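PDB 6DRU: glycosyl hydrolases family 31 family protein from Aspergillus niger, which hydrolyses xyloglucan oligosaccharides, releasing alpha-xylose from the non-reducing terminal glucose as a glycoside hydrolase family 31 alpha-xylosidase. Local coordinates for residues Gly226-Leu231 with Pro616-Phe621; Lys623-Ile628 with Pro663-Gln668; Arg648-Pro653 with Pro702-Gly707. All blocks are in the same frame, centred on the assembly; numbering follows the deposited sequence.

Interaction 1 of 3, residues Gly226-Leu231 with Pro616-Phe621; sequences GDYDTL and PLYMDF
Tyr228 meets Tyr618 and Met619 with CB and its ring carbons. Its CB starts the contact, 3.7 Å from Met619 CG. CG then lies 3.9 Å from Tyr618 CD1, where the edge of the Tyr618 ring comes over the face of Tyr228. CD1 is the ring atom nearest the backbone of the other segment, 3.5 Å from Tyr618 O. CE1 and CZ also touch Tyr618 CD1, while CD2 and CE2 come close to both CD1 and CE1 of that ring. Tyr618 CD1 therefore sits over the centre of the Tyr228 ring, 3.6 Å above its plane. This is an edge-to-face pair, with the ring planes at 61°. The Tyr618 ring gets there by turning CG between its backbone N and carbonyl carbon (chi1 59°). At the tip, Tyr228 OH is hydrogen-bonded to Glu622 OE2.

The contact joins the start of helix 228-239, which follows the N-terminal beta-sheet strand 216-222, to the beta-rich C-terminal domain of this family 31 enzyme. Asp227 is the N-cap of that helix. Its OD1 accepts from Thr230 N at 3.0 Å and also from Thr230 OG1, both from the same face of the carboxylate.

Farther out, past Met619, Asp229 OD2 lies 4.3 Å from Asp620 OD1. Arg615 forms salt bridges with both carboxylates, which probably offsets the repulsion between them.

Interaction 2 of 3, residues Lys623-Ile628 with Pro663-Gln668; sequences KTDPKI and PVYLPQ
The turn that leads into helix 628-633 of the C-terminal domain is fastened to the end of strand 661-666 and the residues after it, through Asp625 with Gln668, and Ile628 with Tyr665 and Pro667. Strand 661-666 pairs with strand 690-695 as a two-stranded antiparallel ribbon. The chain leaving it, Pro667 and Gln668, runs along the turn.

Asp625 points its carboxylate at this strand end, with CG anti to the backbone N (chi1 -161°). Its two oxygens do different work. OD1 caps the turn of its own segment, accepting from Lys627 N at 2.9 Å on the anti side of the carboxylate. OD2 reaches across and accepts from Gln668 N at 2.8 Å, with an N-H...O angle of 157°. The exact place of OD2 is less sure, because it is modelled too close to Tyr665 OH. The side chains of Asp625 and Tyr665 come from opposite directions, with carboxylate and ring planes 48° apart. How closely OD2 and the hydroxyl meet is doubtful.

Lys627 NZ comes to the edge of the Tyr665 ring, near its plane. Its bond to Tyr665 OH is weak, and the hydroxyl shares the uncertainty of OD2. The firmer partner of NZ is the backbone O of Gly689, just before strand 690-695.

An apolar patch continues the contact. Ile628 CG1 lies 4.1 Å from Tyr665 CE2. Ile628 CD1 reaches further and rests 3.7 Å from Pro667 CB. At the other end of the turn, the methyl CG2 of Thr624 lies 3.6 Å from Gln668 CG.

Interaction 3 of 3, residues Arg648-Pro653 with Pro702-Gly707; sequences RLLVSP and PVFHLG
The Arg648 guanidinium has a water in its plane at the edge, and this water ties it to Leu706. NH1 donates to the water, which in turn donates to Leu706 O at 2.7 Å. The Phe704 ring is met obliquely by Leu650 CD2, 4.1 Å from its CD1. Tyr679 meets the Phe704 ring from the next strand. At the edge of the His705 imidazole, in its plane, lies the backbone carbon of Gly707.

Strands 649-651 and 703-705 run antiparallel, at 160° between their directions, as adjacent strands inside the antiparallel sheet of the C-terminal domain. Leu650 and Phe704 form a hydrogen-bonded pair. Leu650 N donates to Phe704 O at 2.9 Å, and Phe704 N returns a bond to Leu650 O. Leu706 N to Arg648 O, at 2.8 Å, and Ser652 N to Pro702 O extend the ladder beyond the strands. Leu649 with His705 and Val651 with Val703 are non-hydrogen-bonded pairs. There the CA atoms of Leu649, Val703 and His705 approach carbonyl oxygens of the other strand, as is usual in such pairs.

The side chains divide by face. Leu650 and Phe704 lie side by side on the face that meets strand 661-666. Leu649, Val651, Val703 and His705 line the other face. There Leu649 CD2 touches His705 CB at 3.7 Å, and Val651 CG2 touches Val703 CG2. Four backbone bonds tie the strands together, so the side chains add mainly apolar contacts between neighbours, with His705 the polar member of its face.

All three contacts involve the C-terminal domain, but only interaction 1 also reaches outside it, to helix 228-239. Interactions 1 and 3 are buried. Interaction 2 is partly buried, with Lys627 exposed. Chemistry follows place. An edge-to-face tyrosine pair carries interaction 1, a capping carboxylate carries the turn of interaction 2, and a regular backbone ladder carries interaction 3. Phe621 links the first two, since it packs on Ile628 and Pro667. Strand 661-666 links the last two: Val664 and Leu666 pack on Phe704, and Leu666 also touches Leu650. Leu617 reaches Leu650 as well, so interactions 1 and 3 meet although their centres lie about 17 Å apart.

Interaction 1 of 3, residues Gly226-Leu231 with Pro616-Phe621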
ATOM      1  N   GLY A 226     -11.249  -4.958 -44.440  1.00 64.96           N
ATOM      2  CA  GLY A 226     -12.007  -3.915 -45.094  1.00 73.16           C
ATOM      3  C   GLY A 226     -13.461  -3.830 -44.688  1.00 71.25           C
ATOM      4  O   GLY A 226     -14.124  -2.839 -45.023  1.00 79.77           O
ATOM      5  N   ASP A 227     -13.975  -4.821 -43.967  1.00 64.82           N
ATOM      6  CA  ASP A 227     -15.395  -4.896 -43.636  1.00 78.30           C
ATOM      7  C   ASP A 227     -15.611  -4.394 -42.207  1.00 69.94           C
ATOM      8  O   ASP A 227     -15.854  -5.152 -41.266  1.00 68.82           O
ATOM      9  CB  ASP A 227     -15.898  -6.325 -43.830  1.00 79.10           C
ATOM     10  CG  ASP A 227     -17.403  -6.440 -43.723  1.00106.19           C
ATOM     11  OD1 ASP A 227     -18.007  -5.698 -42.921  1.00104.00           O
ATOM     12  OD2 ASP A 227     -17.981  -7.280 -44.446  1.00130.00           O
ATOM     13  N   TYR A 228     -15.519  -3.069 -42.064  1.00 63.04           N
ATOM     14  CA  TYR A 228     -15.661  -2.440 -40.757  1.00 54.50           C
ATOM     15  C   TYR A 228     -17.109  -2.341 -40.303  1.00 63.50           C
ATOM     16  O   TYR A 228     -17.359  -2.254 -39.096  1.00 60.51           O
ATOM     17  CB  TYR A 228     -15.037  -1.043 -40.774  1.00 52.94           C
ATOM     18  CG  TYR A 228     -13.544  -1.051 -40.991  1.00 57.21           C
ATOM     19  CD1 TYR A 228     -13.006  -0.957 -42.269  1.00 58.20           C
ATOM     20  CD2 TYR A 228     -12.669  -1.163 -39.918  1.00 56.79           C
ATOM     21  CE1 TYR A 228     -11.638  -0.970 -42.470  1.00 59.75           C
ATOM     22  CE2 TYR A 228     -11.301  -1.176 -40.109  1.00 61.58           C
ATOM     23  CZ  TYR A 228     -10.791  -1.080 -41.388  1.00 62.74           C
ATOM     24  OH  TYR A 228      -9.429  -1.092 -41.584  1.00 57.72           O
ATOM     25  N   ASP A 229     -18.063  -2.348 -41.236  1.00 68.42           N
ATOM     26  CA  ASP A 229     -19.468  -2.303 -40.850  1.00 67.43           C
ATOM     27  C   ASP A 229     -19.861  -3.540 -40.056  1.00 69.04           C
ATOM     28  O   ASP A 229     -20.728  -3.466 -39.178  1.00 66.59           O
ATOM     29  CB  ASP A 229     -20.349  -2.153 -42.089  1.00 81.55           C
ATOM     30  CG  ASP A 229     -20.216  -0.788 -42.736  1.00 93.30           C
ATOM     31  OD1 ASP A 229     -20.035   0.202 -41.994  1.00 92.93           O
ATOM     32  OD2 ASP A 229     -20.289  -0.704 -43.981  1.00 99.14           O
ATOM     33  N   THR A 230     -19.234  -4.682 -40.347  1.00 71.36           N
ATOM     34  CA  THR A 230     -19.506  -5.888 -39.576  1.00 66.55           C
ATOM     35  C   THR A 230     -18.893  -5.799 -38.186  1.00 64.80           C
ATOM     36  O   THR A 230     -19.515  -6.215 -37.201  1.00 68.24           O
ATOM     37  CB  THR A 230     -18.984  -7.119 -40.316  1.00 67.19           C
ATOM     38  OG1 THR A 230     -19.649  -7.232 -41.580  1.00 79.53           O
ATOM     39  CG2 THR A 230     -19.240  -8.379 -39.506  1.00 73.75           C
ATOM     40  N   LEU A 231     -17.673  -5.264 -38.084  1.00 62.24           N
ATOM     41  CA  LEU A 231     -17.053  -5.066 -36.778  1.00 59.62           C
ATOM     42  C   LEU A 231     -17.946  -4.230 -35.868  1.00 66.88           C
ATOM     43  O   LEU A 231     -18.165  -4.580 -34.702  1.00 70.77           O
ATOM     44  CB  LEU A 231     -15.681  -4.411 -36.939  1.00 53.15           C
ATOM     45  CG  LEU A 231     -14.535  -5.310 -37.397  1.00 56.04           C
ATOM     46  CD1 LEU A 231     -13.260  -4.502 -37.567  1.00 57.83           C
ATOM     47  CD2 LEU A 231     -14.320  -6.439 -36.401  1.00 52.79           C
ATOM     48  N   PRO A 616     -15.760   7.573 -40.791  1.00 66.97           N
ATOM     49  CA  PRO A 616     -14.417   7.774 -41.342  1.00 62.95           C
ATOM     50  C   PRO A 616     -14.273   7.061 -42.678  1.00 59.86           C
ATOM     51  O   PRO A 616     -14.943   6.063 -42.950  1.00 69.81           O
ATOM     52  CB  PRO A 616     -13.498   7.170 -40.274  1.00 61.97           C
ATOM     53  CG  PRO A 616     -14.380   6.267 -39.469  1.00 51.77           C
ATOM     54  CD  PRO A 616     -15.727   6.910 -39.478  1.00 55.93           C
ATOM     55  N   LEU A 617     -13.378   7.590 -43.515  1.00 61.52           N
ATOM     56  CA  LEU A 617     -13.315   7.168 -44.911  1.00 71.49           C
ATOM     57  C   LEU A 617     -12.892   5.714 -45.082  1.00 65.78           C
ATOM     58  O   LEU A 617     -13.182   5.123 -46.127  1.00 74.70           O
ATOM     59  CB  LEU A 617     -12.364   8.074 -45.695  1.00 59.20           C
ATOM     60  CG  LEU A 617     -12.796   9.537 -45.816  1.00 60.11           C
ATOM     61  CD1 LEU A 617     -11.825  10.319 -46.686  1.00 62.55           C
ATOM     62  CD2 LEU A 617     -14.214   9.635 -46.363  1.00 46.09           C
ATOM     63  N   TYR A 618     -12.221   5.118 -44.094  1.00 60.79           N
ATOM     64  CA  TYR A 618     -11.795   3.732 -44.249  1.00 62.60           C
ATOM     65  C   TYR A 618     -12.964   2.757 -44.201  1.00 63.60           C
ATOM     66  O   TYR A 618     -12.835   1.631 -44.691  1.00 67.96           O
ATOM     67  CB  TYR A 618     -10.758   3.361 -43.182  1.00 62.43           C
ATOM     68  CG  TYR A 618     -11.218   3.515 -41.746  1.00 62.31           C
ATOM     69  CD1 TYR A 618     -12.057   2.577 -41.156  1.00 60.60           C
ATOM     70  CD2 TYR A 618     -10.791   4.586 -40.971  1.00 62.57           C
ATOM     71  CE1 TYR A 618     -12.472   2.709 -39.846  1.00 63.81           C
ATOM     72  CE2 TYR A 618     -11.199   4.724 -39.656  1.00 62.34           C
ATOM     73  CZ  TYR A 618     -12.041   3.784 -39.101  1.00 67.82           C
ATOM     74  OH  TYR A 618     -12.454   3.915 -37.795  1.00 64.34           O
ATOM     75  N   MET A 619     -14.101   3.162 -43.634  1.00 62.03           N
ATOM     76  CA  MET A 619     -15.216   2.233 -43.501  1.00 70.14           C
ATOM     77  C   MET A 619     -15.923   1.993 -44.828  1.00 62.54           C
ATOM     78  O   MET A 619     -16.549   0.943 -45.011  1.00 76.57           O
ATOM     79  CB  MET A 619     -16.209   2.748 -42.462  1.00 64.74           C
ATOM     80  CG  MET A 619     -15.724   2.597 -41.034  1.00 78.71           C
ATOM     81  SD  MET A 619     -17.083   2.566 -39.857  1.00 88.17           S
ATOM     82  CE  MET A 619     -17.835   4.127 -40.242  1.00 56.59           C
ATOM     83  N   ASP A 620     -15.845   2.947 -45.757  1.00 69.08           N
ATOM     84  CA  ASP A 620     -16.546   2.831 -47.028  1.00 65.86           C
ATOM     85  C   ASP A 620     -15.635   2.708 -48.241  1.00 64.56           C
ATOM     86  O   ASP A 620     -16.100   2.251 -49.290  1.00 72.45           O
ATOM     87  CB  ASP A 620     -17.472   4.040 -47.238  1.00 66.45           C
ATOM     88  CG  ASP A 620     -18.777   3.916 -46.474  1.00 73.39           C
ATOM     89  OD1 ASP A 620     -19.284   2.782 -46.335  1.00 75.13           O
ATOM     90  OD2 ASP A 620     -19.301   4.956 -46.020  1.00 78.44           O
ATOM     91  N   PHE A 621     -14.357   3.087 -48.134  1.00 58.27           N
ATOM     92  CA  PHE A 621     -13.497   3.131 -49.310  1.00 59.06           C
ATOM     93  C   PHE A 621     -12.122   2.515 -49.073  1.00 62.58           C
ATOM     94  O   PHE A 621     -11.198   2.777 -49.850  1.00 74.52           O
ATOM     95  CB  PHE A 621     -13.333   4.571 -49.812  1.00 63.24           C
ATOM     96  CG  PHE A 621     -14.627   5.327 -49.942  1.00 64.50           C
ATOM     97  CD1 PHE A 621     -15.526   5.023 -50.951  1.00 63.84           C
ATOM     98  CD2 PHE A 621     -14.936   6.357 -49.068  1.00 69.80           C
ATOM     99  CE1 PHE A 621     -16.716   5.720 -51.077  1.00 62.47           C
ATOM    100  CE2 PHE A 621     -16.125   7.060 -49.191  1.00 70.23           C
ATOM    101  CZ  PHE A 621     -17.015   6.739 -50.197  1.00 67.80           C
TER

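Interaction 2 of 3, residues Lys623-Ile628 with Pro663-Gln668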
ATOM      1  N   LYS A 623     -11.707  -0.908 -49.024  1.00 74.74           N
ATOM      2  CA  LYS A 623     -11.762  -1.956 -50.037  1.00 69.32           C
ATOM      3  C   LYS A 623     -11.526  -1.388 -51.430  1.00 72.10           C
ATOM      4  O   LYS A 623     -10.904  -2.039 -52.277  1.00 74.38           O
ATOM      5  CB  LYS A 623     -13.116  -2.663 -49.987  1.00 65.88           C
ATOM      6  CG  LYS A 623     -13.313  -3.601 -48.811  1.00 76.09           C
ATOM      7  CD  LYS A 623     -14.790  -3.932 -48.636  1.00 86.61           C
ATOM      8  CE  LYS A 623     -14.996  -5.295 -47.993  1.00 87.36           C
ATOM      9  NZ  LYS A 623     -16.443  -5.604 -47.820  1.00 83.75           N
ATOM     10  N   THR A 624     -12.017  -0.177 -51.687  1.00 76.20           N
ATOM     11  CA  THR A 624     -11.945   0.408 -53.029  1.00 75.44           C
ATOM     12  C   THR A 624     -10.658   1.199 -53.241  1.00 80.05           C
ATOM     13  O   THR A 624      -9.760   0.760 -53.966  1.00 88.07           O
ATOM     14  CB  THR A 624     -13.153   1.301 -53.291  1.00 62.48           C
ATOM     15  OG1 THR A 624     -14.351   0.527 -53.180  1.00 67.16           O
ATOM     16  CG2 THR A 624     -13.052   1.835 -54.691  1.00 87.44           C
ATOM     17  N   ASP A 625     -10.572   2.375 -52.636  1.00 83.39           N
ATOM     18  CA  ASP A 625      -9.474   3.298 -52.890  1.00 74.86           C
ATOM     19  C   ASP A 625      -8.187   2.798 -52.253  1.00 76.67           C
ATOM     20  O   ASP A 625      -8.103   2.740 -51.019  1.00 78.50           O
ATOM     21  CB  ASP A 625      -9.823   4.687 -52.359  1.00 68.29           C
ATOM     22  CG  ASP A 625      -8.970   5.774 -52.972  1.00 80.64           C
ATOM     23  OD1 ASP A 625      -7.753   5.548 -53.147  1.00 86.46           O
ATOM     24  OD2 ASP A 625      -9.514   6.859 -53.273  1.00 94.70           O
ATOM     25  N   PRO A 626      -7.162   2.442 -53.035  1.00 74.71           N
ATOM     26  CA  PRO A 626      -5.914   1.956 -52.427  1.00 74.99           C
ATOM     27  C   PRO A 626      -5.141   3.034 -51.695  1.00 71.25           C
ATOM     28  O   PRO A 626      -4.368   2.702 -50.786  1.00 72.63           O
ATOM     29  CB  PRO A 626      -5.115   1.425 -53.630  1.00 69.08           C
ATOM     30  CG  PRO A 626      -6.101   1.347 -54.765  1.00 58.91           C
ATOM     31  CD  PRO A 626      -7.101   2.423 -54.503  1.00 72.90           C
ATOM     32  N   LYS A 627      -5.323   4.307 -52.047  1.00 70.40           N
ATOM     33  CA  LYS A 627      -4.566   5.370 -51.399  1.00 83.77           C
ATOM     34  C   LYS A 627      -5.100   5.725 -50.024  1.00 82.74           C
ATOM     35  O   LYS A 627      -4.411   6.436 -49.287  1.00 82.85           O
ATOM     36  CB  LYS A 627      -4.566   6.639 -52.258  1.00 78.87           C
ATOM     37  CG  LYS A 627      -4.449   6.378 -53.741  1.00 87.81           C
ATOM     38  CD  LYS A 627      -3.898   7.598 -54.460  1.00 93.63           C
ATOM     39  CE  LYS A 627      -4.642   7.875 -55.756  1.00 95.45           C
ATOM     40  NZ  LYS A 627      -6.025   8.346 -55.478  1.00 93.05           N
ATOM     41  N   ILE A 628      -6.296   5.256 -49.660  1.00 75.89           N
ATOM     42  CA  ILE A 628      -6.877   5.652 -48.383  1.00 73.81           C
ATOM     43  C   ILE A 628      -6.181   4.942 -47.233  1.00 74.74           C
ATOM     44  O   ILE A 628      -6.041   5.506 -46.141  1.00 71.44           O
ATOM     45  CB  ILE A 628      -8.397   5.398 -48.389  1.00 64.34           C
ATOM     46  CG1 ILE A 628      -9.112   6.540 -49.115  1.00 61.94           C
ATOM     47  CG2 ILE A 628      -8.945   5.203 -46.977  1.00 63.94           C
ATOM     48  CD1 ILE A 628     -10.602   6.596 -48.868  1.00 67.64           C
ATOM     49  N   PRO A 663      -9.659  22.363 -50.861  1.00 65.92           N
ATOM     50  CA  PRO A 663      -9.287  21.101 -51.512  1.00 67.27           C
ATOM     51  C   PRO A 663      -9.893  19.895 -50.811  1.00 66.41           C
ATOM     52  O   PRO A 663      -9.553  19.599 -49.662  1.00 76.45           O
ATOM     53  CB  PRO A 663      -7.758  21.102 -51.417  1.00 62.58           C
ATOM     54  CG  PRO A 663      -7.440  21.979 -50.211  1.00 67.82           C
ATOM     55  CD  PRO A 663      -8.688  22.750 -49.826  1.00 65.90           C
ATOM     56  N   VAL A 664     -10.786  19.190 -51.498  1.00 61.71           N
ATOM     57  CA  VAL A 664     -11.467  18.020 -50.954  1.00 70.28           C
ATOM     58  C   VAL A 664     -11.004  16.792 -51.722  1.00 74.78           C
ATOM     59  O   VAL A 664     -10.994  16.795 -52.959  1.00 86.10           O
ATOM     60  CB  VAL A 664     -12.996  18.171 -51.034  1.00 61.33           C
ATOM     61  CG1 VAL A 664     -13.678  16.915 -50.514  1.00 52.99           C
ATOM     62  CG2 VAL A 664     -13.449  19.399 -50.260  1.00 56.60           C
ATOM     63  N   TYR A 665     -10.623  15.746 -50.995  1.00 69.36           N
ATOM     64  CA  TYR A 665     -10.272  14.475 -51.611  1.00 72.92           C
ATOM     65  C   TYR A 665     -11.532  13.639 -51.799  1.00 69.48           C
ATOM     66  O   TYR A 665     -12.174  13.243 -50.821  1.00 69.19           O
ATOM     67  CB  TYR A 665      -9.251  13.705 -50.775  1.00 72.96           C
ATOM     68  CG  TYR A 665      -8.944  12.350 -51.367  1.00 71.91           C
ATOM     69  CD1 TYR A 665      -8.128  12.234 -52.484  1.00 72.43           C
ATOM     70  CD2 TYR A 665      -9.483  11.191 -50.826  1.00 71.64           C
ATOM     71  CE1 TYR A 665      -7.851  11.007 -53.041  1.00 74.63           C
ATOM     72  CE2 TYR A 665      -9.209   9.954 -51.376  1.00 72.44           C
ATOM     73  CZ  TYR A 665      -8.391   9.870 -52.485  1.00 76.48           C
ATOM     74  OH  TYR A 665      -8.108   8.648 -53.044  1.00 78.97           O
ATOM     75  N   LEU A 666     -11.882  13.372 -53.056  1.00 78.20           N
ATOM     76  CA  LEU A 666     -13.002  12.495 -53.366  1.00 76.64           C
ATOM     77  C   LEU A 666     -12.484  11.068 -53.462  1.00 83.05           C
ATOM     78  O   LEU A 666     -11.678  10.773 -54.358  1.00 71.77           O
ATOM     79  CB  LEU A 666     -13.664  12.911 -54.668  1.00 69.99           C
ATOM     80  CG  LEU A 666     -14.166  14.351 -54.685  1.00 78.24           C
ATOM     81  CD1 LEU A 666     -14.509  14.768 -56.098  1.00 73.04           C
ATOM     82  CD2 LEU A 666     -15.367  14.509 -53.767  1.00 71.14           C
ATOM     83  N   PRO A 667     -12.889  10.164 -52.573  1.00 83.60           N
ATOM     84  CA  PRO A 667     -12.374   8.793 -52.631  1.00 78.86           C
ATOM     85  C   PRO A 667     -12.888   8.051 -53.856  1.00 82.60           C
ATOM     86  O   PRO A 667     -13.889   8.416 -54.476  1.00 74.50           O
ATOM     87  CB  PRO A 667     -12.899   8.157 -51.337  1.00 66.43           C
ATOM     88  CG  PRO A 667     -13.331   9.313 -50.474  1.00 70.15           C
ATOM     89  CD  PRO A 667     -13.782  10.370 -51.423  1.00 66.78           C
ATOM     90  N   GLN A 668     -12.174   6.982 -54.194  1.00 88.80           N
ATOM     91  CA  GLN A 668     -12.584   6.097 -55.273  1.00 74.68           C
ATOM     92  C   GLN A 668     -13.728   5.208 -54.802  1.00 76.23           C
ATOM     93  O   GLN A 668     -13.747   4.760 -53.651  1.00 90.70           O
ATOM     94  CB  GLN A 668     -11.401   5.243 -55.729  1.00 74.52           C
ATOM     95  CG  GLN A 668     -11.696   4.330 -56.898  1.00 93.89           C
ATOM     96  CD  GLN A 668     -11.363   4.975 -58.223  1.00110.96           C
ATOM     97  OE1 GLN A 668     -12.216   5.594 -58.859  1.00110.03           O
ATOM     98  NE2 GLN A 668     -10.111   4.833 -58.649  1.00119.07           N
TER

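Interaction 3 of 3, residues Arg648-Pro653 with Pro702-Gly707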
ATOM      1  N   ARG A 648     -24.569   8.668 -48.103  1.00 73.12           N
ATOM      2  CA  ARG A 648     -24.564   9.419 -49.351  1.00 77.68           C
ATOM      3  C   ARG A 648     -23.789  10.729 -49.303  1.00 79.50           C
ATOM      4  O   ARG A 648     -23.286  11.158 -50.342  1.00 74.91           O
ATOM      5  CB  ARG A 648     -26.004   9.721 -49.800  1.00 68.19           C
ATOM      6  CG  ARG A 648     -26.891   8.491 -49.917  1.00 69.97           C
ATOM      7  CD  ARG A 648     -26.660   7.760 -51.232  1.00 70.56           C
ATOM      8  NE  ARG A 648     -27.362   6.479 -51.284  1.00 74.90           N
ATOM      9  CZ  ARG A 648     -28.453   6.254 -52.011  1.00 82.64           C
ATOM     10  NH1 ARG A 648     -28.966   7.221 -52.758  1.00 81.93           N
ATOM     11  NH2 ARG A 648     -29.026   5.057 -51.999  1.00 84.97           N
ATOM     12  N   LEU A 649     -23.663  11.367 -48.143  1.00 69.74           N
ATOM     13  CA  LEU A 649     -23.052  12.686 -48.055  1.00 58.43           C
ATOM     14  C   LEU A 649     -21.588  12.577 -47.652  1.00 64.93           C
ATOM     15  O   LEU A 649     -21.236  11.799 -46.762  1.00 79.50           O
ATOM     16  CB  LEU A 649     -23.802  13.562 -47.050  1.00 59.58           C
ATOM     17  CG  LEU A 649     -25.223  13.970 -47.441  1.00 63.12           C
ATOM     18  CD1 LEU A 649     -25.879  14.763 -46.325  1.00 54.51           C
ATOM     19  CD2 LEU A 649     -25.209  14.775 -48.729  1.00 63.71           C
ATOM     20  N   LEU A 650     -20.736  13.360 -48.314  1.00 57.31           N
ATOM     21  CA  LEU A 650     -19.330  13.496 -47.951  1.00 52.17           C
ATOM     22  C   LEU A 650     -19.084  14.939 -47.531  1.00 62.74           C
ATOM     23  O   LEU A 650     -19.274  15.860 -48.330  1.00 70.26           O
ATOM     24  CB  LEU A 650     -18.415  13.108 -49.113  1.00 53.58           C
ATOM     25  CG  LEU A 650     -16.923  13.366 -48.893  1.00 63.07           C
ATOM     26  CD1 LEU A 650     -16.299  12.230 -48.099  1.00 61.59           C
ATOM     27  CD2 LEU A 650     -16.198  13.559 -50.215  1.00 55.84           C
ATOM     28  N   VAL A 651     -18.643  15.130 -46.289  1.00 66.75           N
ATOM     29  CA  VAL A 651     -18.519  16.451 -45.685  1.00 64.18           C
ATOM     30  C   VAL A 651     -17.051  16.742 -45.408  1.00 62.06           C
ATOM     31  O   VAL A 651     -16.283  15.837 -45.063  1.00 64.39           O
ATOM     32  CB  VAL A 651     -19.353  16.547 -44.388  1.00 60.33           C
ATOM     33  CG1 VAL A 651     -19.305  17.956 -43.812  1.00 61.12           C
ATOM     34  CG2 VAL A 651     -20.791  16.117 -44.647  1.00 50.76           C
ATOM     35  N   SER A 652     -16.664  18.010 -45.565  1.00 58.57           N
ATOM     36  CA  SER A 652     -15.308  18.460 -45.249  1.00 66.00           C
ATOM     37  C   SER A 652     -15.380  19.930 -44.857  1.00 72.30           C
ATOM     38  O   SER A 652     -15.513  20.809 -45.723  1.00 71.06           O
ATOM     39  CB  SER A 652     -14.352  18.254 -46.420  1.00 62.29           C
ATOM     40  OG  SER A 652     -13.069  18.777 -46.126  1.00 63.74           O
ATOM     41  N   PRO A 653     -15.298  20.239 -43.564  1.00 77.20           N
ATOM     42  CA  PRO A 653     -15.436  21.633 -43.129  1.00 67.53           C
ATOM     43  C   PRO A 653     -14.220  22.469 -43.496  1.00 66.55           C
ATOM     44  O   PRO A 653     -13.099  21.968 -43.610  1.00 67.94           O
ATOM     45  CB  PRO A 653     -15.584  21.522 -41.605  1.00 54.94           C
ATOM     46  CG  PRO A 653     -15.865  20.077 -41.332  1.00 57.03           C
ATOM     47  CD  PRO A 653     -15.198  19.314 -42.425  1.00 71.26           C
ATOM     48  N   PRO A 702     -18.128  22.708 -47.960  1.00 59.28           N
ATOM     49  CA  PRO A 702     -17.863  21.682 -48.978  1.00 58.13           C
ATOM     50  C   PRO A 702     -18.532  20.351 -48.671  1.00 59.99           C
ATOM     51  O   PRO A 702     -18.162  19.658 -47.718  1.00 69.27           O
ATOM     52  CB  PRO A 702     -16.333  21.563 -48.962  1.00 57.65           C
ATOM     53  CG  PRO A 702     -15.861  22.889 -48.456  1.00 69.37           C
ATOM     54  CD  PRO A 702     -16.890  23.323 -47.453  1.00 65.24           C
ATOM     55  N   VAL A 703     -19.532  19.998 -49.475  1.00 61.18           N
ATOM     56  CA  VAL A 703     -20.293  18.765 -49.309  1.00 57.31           C
ATOM     57  C   VAL A 703     -20.570  18.180 -50.686  1.00 66.39           C
ATOM     58  O   VAL A 703     -21.089  18.871 -51.568  1.00 76.10           O
ATOM     59  CB  VAL A 703     -21.617  18.999 -48.549  1.00 54.42           C
ATOM     60  CG1 VAL A 703     -22.515  17.772 -48.646  1.00 54.71           C
ATOM     61  CG2 VAL A 703     -21.350  19.348 -47.094  1.00 54.21           C
ATOM     62  N   PHE A 704     -20.214  16.913 -50.875  1.00 66.89           N
ATOM     63  CA  PHE A 704     -20.566  16.152 -52.063  1.00 59.50           C
ATOM     64  C   PHE A 704     -21.598  15.098 -51.690  1.00 62.23           C
ATOM     65  O   PHE A 704     -21.847  14.831 -50.511  1.00 77.13           O
ATOM     66  CB  PHE A 704     -19.332  15.487 -52.683  1.00 57.27           C
ATOM     67  CG  PHE A 704     -18.255  16.450 -53.084  1.00 65.90           C
ATOM     68  CD1 PHE A 704     -17.384  16.969 -52.139  1.00 65.25           C
ATOM     69  CD2 PHE A 704     -18.107  16.832 -54.405  1.00 72.91           C
ATOM     70  CE1 PHE A 704     -16.392  17.852 -52.505  1.00 65.25           C
ATOM     71  CE2 PHE A 704     -17.114  17.714 -54.775  1.00 76.63           C
ATOM     72  CZ  PHE A 704     -16.256  18.221 -53.821  1.00 73.01           C
ATOM     73  N   HIS A 705     -22.206  14.493 -52.704  1.00 61.16           N
ATOM     74  CA  HIS A 705     -23.182  13.450 -52.435  1.00 70.41           C
ATOM     75  C   HIS A 705     -23.165  12.415 -53.548  1.00 68.95           C
ATOM     76  O   HIS A 705     -22.956  12.750 -54.717  1.00 68.05           O
ATOM     77  CB  HIS A 705     -24.592  14.031 -52.258  1.00 74.28           C
ATOM     78  CG  HIS A 705     -25.193  14.578 -53.514  1.00 79.90           C
ATOM     79  ND1 HIS A 705     -25.831  13.783 -54.443  1.00 72.44           N
ATOM     80  CD2 HIS A 705     -25.267  15.844 -53.988  1.00 78.10           C
ATOM     81  CE1 HIS A 705     -26.267  14.536 -55.437  1.00 73.01           C
ATOM     82  NE2 HIS A 705     -25.938  15.791 -55.185  1.00 73.50           N
ATOM     83  N   LEU A 706     -23.376  11.159 -53.166  1.00 70.77           N
ATOM     84  CA  LEU A 706     -23.517  10.063 -54.109  1.00 66.18           C
ATOM     85  C   LEU A 706     -24.985   9.873 -54.460  1.00 76.06           C
ATOM     86  O   LEU A 706     -25.878  10.168 -53.659  1.00 72.23           O
ATOM     87  CB  LEU A 706     -22.944   8.770 -53.530  1.00 61.74           C
ATOM     88  CG  LEU A 706     -21.446   8.776 -53.230  1.00 58.86           C
ATOM     89  CD1 LEU A 706     -21.048   7.559 -52.411  1.00 63.77           C
ATOM     90  CD2 LEU A 706     -20.648   8.840 -54.521  1.00 61.78           C
ATOM     91  N   GLY A 707     -25.229   9.370 -55.666  1.00 77.32           N
ATOM     92  CA  GLY A 707     -26.589   9.251 -56.140  1.00 75.43           C
ATOM     93  C   GLY A 707     -27.217  10.623 -56.338  1.00 74.13           C
ATOM     94  O   GLY A 707     -26.550  11.660 -56.356  1.00 65.82           O
TER
HETATM   95  O   HOH W   1     -28.528   9.787 -53.039  1.00 67.67           O